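Local coordinates for nuclear hormone receptor HR38 (Drosophila melanogaster, PDB 1PDU), which is an orphan nuclear receptor that mediates an atypical ecdysteroid signalling pathway, here represented by its ligand-binding domain, at residues Y53-S58 with L108-G113; P71-L76 with L83-A88; F93-A98 with S147-L152. One frame throughout, in Å; residues are numbered along the deposited sequence.

Interaction 1: residues Y53-S58 with L108-G113; sequences YQLLTS and LIFCNG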
# COMPACT_ATOMS: atom_id res chain seq x y z
N TYR A 53 2.00 -9.36 -12.54
CA TYR A 53 0.69 -8.76 -12.71
C TYR A 53 -0.32 -9.38 -11.75
O TYR A 53 -1.06 -8.68 -11.06
CB TYR A 53 0.20 -8.91 -14.16
CG TYR A 53 0.86 -7.96 -15.13
CD1 TYR A 53 1.44 -6.77 -14.69
CD2 TYR A 53 0.89 -8.24 -16.50
CE1 TYR A 53 2.04 -5.88 -15.58
CE2 TYR A 53 1.49 -7.35 -17.41
CZ TYR A 53 2.07 -6.17 -16.94
OH TYR A 53 2.68 -5.29 -17.80
N GLN A 54 -0.32 -10.71 -11.71
CA GLN A 54 -1.21 -11.50 -10.87
C GLN A 54 -1.05 -11.10 -9.40
O GLN A 54 -2.03 -10.86 -8.70
CB GLN A 54 -0.88 -12.98 -11.03
CG GLN A 54 -1.92 -13.90 -10.42
CD GLN A 54 -3.29 -13.64 -11.00
OE1 GLN A 54 -3.47 -13.67 -12.23
NE2 GLN A 54 -4.26 -13.36 -10.13
N LEU A 55 0.20 -11.06 -8.97
CA LEU A 55 0.58 -10.70 -7.62
C LEU A 55 0.07 -9.30 -7.29
O LEU A 55 -0.55 -9.08 -6.25
CB LEU A 55 2.10 -10.74 -7.50
CG LEU A 55 2.72 -10.23 -6.21
CD1 LEU A 55 2.27 -11.12 -5.05
CD2 LEU A 55 4.24 -10.25 -6.34
N LEU A 56 0.32 -8.37 -8.20
CA LEU A 56 -0.11 -7.00 -8.01
C LEU A 56 -1.64 -6.86 -7.99
O LEU A 56 -2.20 -6.29 -7.05
CB LEU A 56 0.51 -6.12 -9.10
CG LEU A 56 0.41 -4.60 -9.00
CD1 LEU A 56 0.46 -4.13 -7.55
CD2 LEU A 56 1.55 -3.99 -9.81
N THR A 57 -2.32 -7.39 -9.01
CA THR A 57 -3.78 -7.27 -9.07
C THR A 57 -4.54 -7.91 -7.92
O THR A 57 -5.47 -7.31 -7.38
CB THR A 57 -4.39 -7.81 -10.40
OG1 THR A 57 -3.94 -9.15 -10.64
CG2 THR A 57 -3.98 -6.94 -11.57
N SER A 58 -4.17 -9.12 -7.53
CA SER A 58 -4.88 -9.78 -6.44
C SER A 58 -4.60 -9.11 -5.10
O SER A 58 -5.44 -9.17 -4.20
CB SER A 58 -4.52 -11.26 -6.37
OG SER A 58 -3.15 -11.43 -6.08
N LEU A 108 9.59 -12.15 1.02
CA LEU A 108 8.81 -10.94 0.84
C LEU A 108 7.36 -11.44 0.82
O LEU A 108 7.01 -12.30 0.01
CB LEU A 108 9.19 -10.27 -0.48
CG LEU A 108 8.96 -8.76 -0.58
CD1 LEU A 108 9.20 -8.10 0.77
CD2 LEU A 108 9.90 -8.17 -1.63
N ILE A 109 6.54 -10.92 1.72
CA ILE A 109 5.14 -11.33 1.81
C ILE A 109 4.22 -10.25 1.23
O ILE A 109 4.37 -9.07 1.53
CB ILE A 109 4.73 -11.59 3.27
CG1 ILE A 109 5.57 -12.73 3.85
CG2 ILE A 109 3.26 -11.95 3.36
CD1 ILE A 109 5.37 -12.92 5.36
N PHE A 110 3.27 -10.68 0.40
CA PHE A 110 2.32 -9.75 -0.21
C PHE A 110 0.95 -9.92 0.44
O PHE A 110 0.57 -11.03 0.85
CB PHE A 110 2.26 -10.02 -1.71
CG PHE A 110 3.60 -9.90 -2.38
CD1 PHE A 110 4.52 -10.94 -2.32
CD2 PHE A 110 3.95 -8.74 -3.05
CE1 PHE A 110 5.76 -10.83 -2.92
CE2 PHE A 110 5.20 -8.61 -3.66
CZ PHE A 110 6.11 -9.66 -3.59
N CYS A 111 0.21 -8.83 0.55
CA CYS A 111 -1.08 -8.88 1.22
C CYS A 111 -2.12 -9.83 0.64
O CYS A 111 -3.23 -9.94 1.15
CB CYS A 111 -1.66 -7.47 1.39
SG CYS A 111 -1.84 -6.51 -0.10
N ASN A 112 -1.77 -10.53 -0.44
CA ASN A 112 -2.68 -11.50 -1.02
C ASN A 112 -2.25 -12.85 -0.46
O ASN A 112 -2.76 -13.90 -0.85
CB ASN A 112 -2.62 -11.48 -2.55
CG ASN A 112 -1.34 -12.08 -3.10
OD1 ASN A 112 -0.28 -12.03 -2.48
ND2 ASN A 112 -1.45 -12.65 -4.29
N GLY A 113 -1.32 -12.81 0.49
CA GLY A 113 -0.82 -14.02 1.12
C GLY A 113 0.37 -14.69 0.44
O GLY A 113 1.05 -15.52 1.04
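Leu55 lies over one face of the Phe110 ring. Both of its methyls do the touching. CD2 of Leu55 makes a CH-pi contact, 3.4 Å from the centroid of the Phe110 ring and only 19° off the ring normal. CD1 sits nearer the root of the ring, with Leu55 CD1 3.2 Å from Phe110 CG. The two side chains cross at about a right angle. Leu55 has CG anti to the backbone N (chi1 173°), which brings its two methyls over to the ring.

A polar pair lies beside this apolar one. Asn112 ND2 donates a hydrogen bond to Ser58 OG at 2.8 Å. The bond is bent, with an N-H...O angle of 131°, and the hydroxyl lies out of the amide plane. Ser58 OG in turn donates to Gln54 O at 2.9 Å. It therefore links the amide to the helix backbone. Gln54 O also accepts from Ser58 N, and the two donors come from opposite faces of its plane. Asn112 OD1 accepts from Thr114 N.

A type I beta turn at residues 110-113 lies in the connection between strands 107-109 and 115-117, so the contact sets this hairpin against helix 45-67. Phe110 also touches Phe93 of helix 78-100.

Interaction 2: residues P71-L76 with L83-A88; sequences PGYFDL and LLFQSA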
# COMPACT_ATOMS: atom_id res chain seq x y z
N PRO A 71 -14.71 3.54 7.54
CA PRO A 71 -15.97 4.24 7.75
C PRO A 71 -16.00 5.59 7.03
O PRO A 71 -15.04 6.35 7.09
CB PRO A 71 -16.06 4.35 9.27
CG PRO A 71 -14.65 4.25 9.72
CD PRO A 71 -14.03 3.25 8.81
N GLY A 72 -17.09 5.84 6.32
CA GLY A 72 -17.24 7.09 5.58
C GLY A 72 -16.85 6.98 4.12
O GLY A 72 -17.17 7.87 3.32
N TYR A 73 -16.17 5.90 3.76
CA TYR A 73 -15.74 5.71 2.37
C TYR A 73 -16.93 5.50 1.45
O TYR A 73 -17.00 6.08 0.37
CB TYR A 73 -14.81 4.50 2.27
CG TYR A 73 -14.23 4.26 0.89
CD1 TYR A 73 -13.31 5.15 0.33
CD2 TYR A 73 -14.55 3.12 0.16
CE1 TYR A 73 -12.72 4.91 -0.91
CE2 TYR A 73 -13.96 2.86 -1.08
CZ TYR A 73 -13.05 3.76 -1.60
OH TYR A 73 -12.43 3.49 -2.80
N PHE A 74 -17.86 4.65 1.88
CA PHE A 74 -19.04 4.37 1.08
C PHE A 74 -20.01 5.53 1.04
O PHE A 74 -21.01 5.49 0.32
CB PHE A 74 -19.76 3.11 1.59
CG PHE A 74 -19.14 1.83 1.11
CD1 PHE A 74 -18.65 1.72 -0.19
CD2 PHE A 74 -19.09 0.72 1.94
CE1 PHE A 74 -18.12 0.52 -0.67
CE2 PHE A 74 -18.56 -0.50 1.48
CZ PHE A 74 -18.08 -0.59 0.17
N ASP A 75 -19.72 6.58 1.80
CA ASP A 75 -20.57 7.76 1.80
C ASP A 75 -20.06 8.70 0.72
O ASP A 75 -20.69 9.72 0.42
CB ASP A 75 -20.56 8.43 3.18
CG ASP A 75 -21.11 7.52 4.27
OD1 ASP A 75 -22.02 6.72 3.97
OD2 ASP A 75 -20.64 7.61 5.42
N LEU A 76 -18.92 8.35 0.13
CA LEU A 76 -18.36 9.14 -0.97
C LEU A 76 -19.03 8.62 -2.23
O LEU A 76 -19.46 7.46 -2.28
CB LEU A 76 -16.85 8.93 -1.07
CG LEU A 76 -16.01 9.42 0.12
CD1 LEU A 76 -14.56 9.01 -0.09
CD2 LEU A 76 -16.14 10.93 0.24
N LEU A 83 -11.92 6.88 -8.31
CA LEU A 83 -10.80 7.75 -8.57
C LEU A 83 -9.77 7.64 -7.45
O LEU A 83 -8.58 7.43 -7.71
CB LEU A 83 -11.26 9.19 -8.71
CG LEU A 83 -10.15 10.20 -9.00
CD1 LEU A 83 -9.37 9.74 -10.22
CD2 LEU A 83 -10.75 11.58 -9.25
N LEU A 84 -10.22 7.76 -6.21
CA LEU A 84 -9.31 7.66 -5.07
C LEU A 84 -8.60 6.30 -5.04
O LEU A 84 -7.39 6.23 -4.83
CB LEU A 84 -10.06 7.87 -3.75
CG LEU A 84 -10.59 9.29 -3.48
CD1 LEU A 84 -11.33 9.33 -2.16
CD2 LEU A 84 -9.42 10.27 -3.44
N PHE A 85 -9.34 5.23 -5.26
CA PHE A 85 -8.75 3.90 -5.21
C PHE A 85 -7.72 3.64 -6.29
O PHE A 85 -6.61 3.16 -6.01
CB PHE A 85 -9.80 2.80 -5.29
CG PHE A 85 -9.24 1.45 -5.02
CD1 PHE A 85 -8.90 1.09 -3.71
CD2 PHE A 85 -8.96 0.57 -6.06
CE1 PHE A 85 -8.29 -0.14 -3.45
CE2 PHE A 85 -8.35 -0.66 -5.81
CZ PHE A 85 -8.01 -1.02 -4.50
N GLN A 86 -8.08 3.94 -7.53
CA GLN A 86 -7.17 3.73 -8.65
C GLN A 86 -5.91 4.56 -8.45
O GLN A 86 -4.81 4.10 -8.74
CB GLN A 86 -7.88 4.10 -9.96
CG GLN A 86 -9.08 3.22 -10.26
CD GLN A 86 -9.83 3.61 -11.53
OE1 GLN A 86 -9.47 4.59 -12.19
NE2 GLN A 86 -10.87 2.86 -11.86
N SER A 87 -6.08 5.77 -7.93
CA SER A 87 -4.95 6.67 -7.71
C SER A 87 -3.98 6.27 -6.59
O SER A 87 -2.84 6.71 -6.59
CB SER A 87 -5.46 8.09 -7.41
OG SER A 87 -6.09 8.65 -8.55
N ALA A 88 -4.43 5.43 -5.66
CA ALA A 88 -3.57 5.03 -4.55
C ALA A 88 -3.25 3.54 -4.48
O ALA A 88 -2.46 3.11 -3.62
CB ALA A 88 -4.19 5.48 -3.23
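Tyr73 reaches helix 78-100 through its hydroxyl, and Leu76 through a methyl. The backbones stay well apart, since even the nearest CA atoms, those of Tyr73 and Leu84, are 10.0 Å from each other. Long side chains bridge the distance. Tyr73 is extended, with CG anti to its own amide nitrogen (chi1 -176°), and this carries the phenol across to the helix. Tyr73 OH stops 3.7 Å from Phe85 CB, at the root of the phenylalanine. It makes no hydrogen bond to segment 83-88.

The second pair is purely aliphatic. Leu76 CD1 meets Leu84 CD1 at 3.8 Å, and the side chains cross at about a right angle. The two leucines share one conformation: CG is anti to the carbonyl carbon, and chi2 is close to 180° (175° in Leu76, 179° in Leu84). Each thus offers CD1 to the other. All four touching residues are buried.

This is local packing of a connecting loop on the helix that follows it. In the chain, segment 71-76 follows helix 45-67 and precedes helix 78-100. Lys64 of helix 45-67 touches Tyr73 and makes a cation-pi contact with Phe85, while Val60 and Ile63 of that helix also pack on Phe85.

Interaction 3: residues F93-A98 with S147-L152; sequences FVLRLA and SAFACL
Two antiparallel helices meet in the interior of the three-layered alpha-helical sandwich of the nuclear receptor ligand-binding domain. Segment 93-98 belongs to helix 78-100 and segment 147-152 to helix 146-157. The N-to-C directions of the two short segments differ by 163°, and their axes approach to 11.3 Å, so large side chains must fill the gap.

Phe149 and Leu95 do most of this, coming from opposite directions. Phe149 holds CG trans to its amide nitrogen (chi1 -177°), which sends the ring toward helix 78-100. The far end of the ring does the touching. Leu95 CG lies 3.4 Å from Phe149 CE1, an oblique approach, and both leucine methyls also come close to that ring carbon. The backbone after Leu95 borders the ring as well: Arg96 CA stands at the ring edge, near its plane, 4.0 Å from Phe149 CZ.

No hydrogen bond joins the segments, and the contact rests on apolar packing. Tyr99 stacks on the Phe149 ring. The His23 ring, from helix 15-25, meets it at a steep angle. Phe135 of helix 128-142 touches Leu95. One methyl of the same leucine also approaches the backbone of the facing helix, with Leu95 CD2 4.1 Å from Leu152 O.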
# COMPACT_ATOMS: atom_id res chain seq x y z
N PHE A 93 -0.23 -0.67 -2.11
CA PHE A 93 0.48 -1.91 -2.34
C PHE A 93 1.92 -1.79 -1.81
O PHE A 93 2.40 -2.64 -1.07
CB PHE A 93 0.48 -2.23 -3.83
CG PHE A 93 1.23 -3.50 -4.18
CD1 PHE A 93 0.73 -4.74 -3.81
CD2 PHE A 93 2.44 -3.44 -4.86
CE1 PHE A 93 1.43 -5.92 -4.11
CE2 PHE A 93 3.15 -4.61 -5.16
CZ PHE A 93 2.65 -5.85 -4.79
N VAL A 94 2.60 -0.71 -2.19
CA VAL A 94 3.97 -0.51 -1.76
C VAL A 94 4.08 -0.25 -0.26
O VAL A 94 5.00 -0.75 0.40
CB VAL A 94 4.62 0.66 -2.55
CG1 VAL A 94 6.01 0.93 -2.05
CG2 VAL A 94 4.69 0.28 -4.04
N LEU A 95 3.13 0.50 0.29
CA LEU A 95 3.13 0.81 1.71
C LEU A 95 2.98 -0.45 2.56
O LEU A 95 3.73 -0.65 3.51
CB LEU A 95 2.01 1.80 2.05
CG LEU A 95 1.97 2.23 3.52
CD1 LEU A 95 3.25 2.96 3.88
CD2 LEU A 95 0.76 3.12 3.77
N ARG A 96 2.03 -1.31 2.21
CA ARG A 96 1.82 -2.54 2.96
C ARG A 96 3.01 -3.46 2.82
O ARG A 96 3.46 -4.08 3.79
CB ARG A 96 0.55 -3.27 2.50
CG ARG A 96 -0.70 -2.77 3.23
CD ARG A 96 -1.90 -2.72 2.33
NE ARG A 96 -2.62 -3.99 2.31
CZ ARG A 96 -3.59 -4.31 3.16
NH1 ARG A 96 -3.96 -3.46 4.11
NH2 ARG A 96 -4.22 -5.47 3.03
N LEU A 97 3.52 -3.52 1.60
CA LEU A 97 4.67 -4.36 1.32
C LEU A 97 5.85 -3.94 2.18
O LEU A 97 6.47 -4.77 2.84
CB LEU A 97 5.04 -4.25 -0.16
CG LEU A 97 6.28 -5.01 -0.61
CD1 LEU A 97 6.20 -6.46 -0.14
CD2 LEU A 97 6.38 -4.93 -2.13
N ALA A 98 6.16 -2.64 2.18
CA ALA A 98 7.28 -2.12 2.94
C ALA A 98 7.11 -2.25 4.45
O ALA A 98 8.08 -2.51 5.16
CB ALA A 98 7.53 -0.66 2.57
N SER A 147 -1.88 0.87 14.86
CA SER A 147 -2.91 1.91 14.82
C SER A 147 -2.47 3.09 13.96
O SER A 147 -3.26 3.66 13.20
CB SER A 147 -3.22 2.43 16.23
OG SER A 147 -3.65 1.40 17.09
N ALA A 148 -1.21 3.49 14.10
CA ALA A 148 -0.71 4.62 13.34
C ALA A 148 -0.60 4.21 11.87
O ALA A 148 -0.91 4.99 10.98
CB ALA A 148 0.66 5.06 13.88
N PHE A 149 -0.19 2.96 11.63
CA PHE A 149 -0.05 2.50 10.25
C PHE A 149 -1.39 2.47 9.52
O PHE A 149 -1.47 2.88 8.36
CB PHE A 149 0.58 1.12 10.19
CG PHE A 149 0.81 0.64 8.80
CD1 PHE A 149 1.73 1.30 7.98
CD2 PHE A 149 0.07 -0.40 8.27
CE1 PHE A 149 1.89 0.91 6.65
CE2 PHE A 149 0.22 -0.80 6.95
CZ PHE A 149 1.13 -0.14 6.13
N ALA A 150 -2.41 1.96 10.20
CA ALA A 150 -3.74 1.86 9.61
C ALA A 150 -4.18 3.26 9.15
O ALA A 150 -4.74 3.41 8.05
CB ALA A 150 -4.73 1.28 10.62
N CYS A 151 -3.91 4.27 9.97
CA CYS A 151 -4.26 5.64 9.63
C CYS A 151 -3.42 6.09 8.44
O CYS A 151 -3.93 6.75 7.53
CB CYS A 151 -4.02 6.58 10.81
SG CYS A 151 -5.13 6.30 12.20
N LEU A 152 -2.15 5.72 8.44
CA LEU A 152 -1.25 6.08 7.35
C LEU A 152 -1.79 5.52 6.02
O LEU A 152 -1.73 6.17 4.98
CB LEU A 152 0.15 5.54 7.65
CG LEU A 152 0.94 6.27 8.74
CD1 LEU A 152 2.38 5.75 8.76
CD2 LEU A 152 0.92 7.76 8.48

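In the fold
Helix 78-100 links the three contacts. It carries one segment each of interactions 2 and 3, and it also meets interaction 1. Interaction 3 is the most central, its centre about 6 Å from the centre of the chain, and is apolar and buried. Interaction 2 is also buried and without a hydrogen bond across it, though it brings a tyrosine hydroxyl against a hydrocarbon. It lies farther out, its centre about 14 Å from that of the chain, and joins elements close in sequence. Interaction 1 is only partly buried, and it alone has a hydrogen bond across its segments. Interactions 1 and 3 touch directly: Leu56 CD1 packs 3.4 Å from Phe93 CD2. Interaction 2 touches neither of the others.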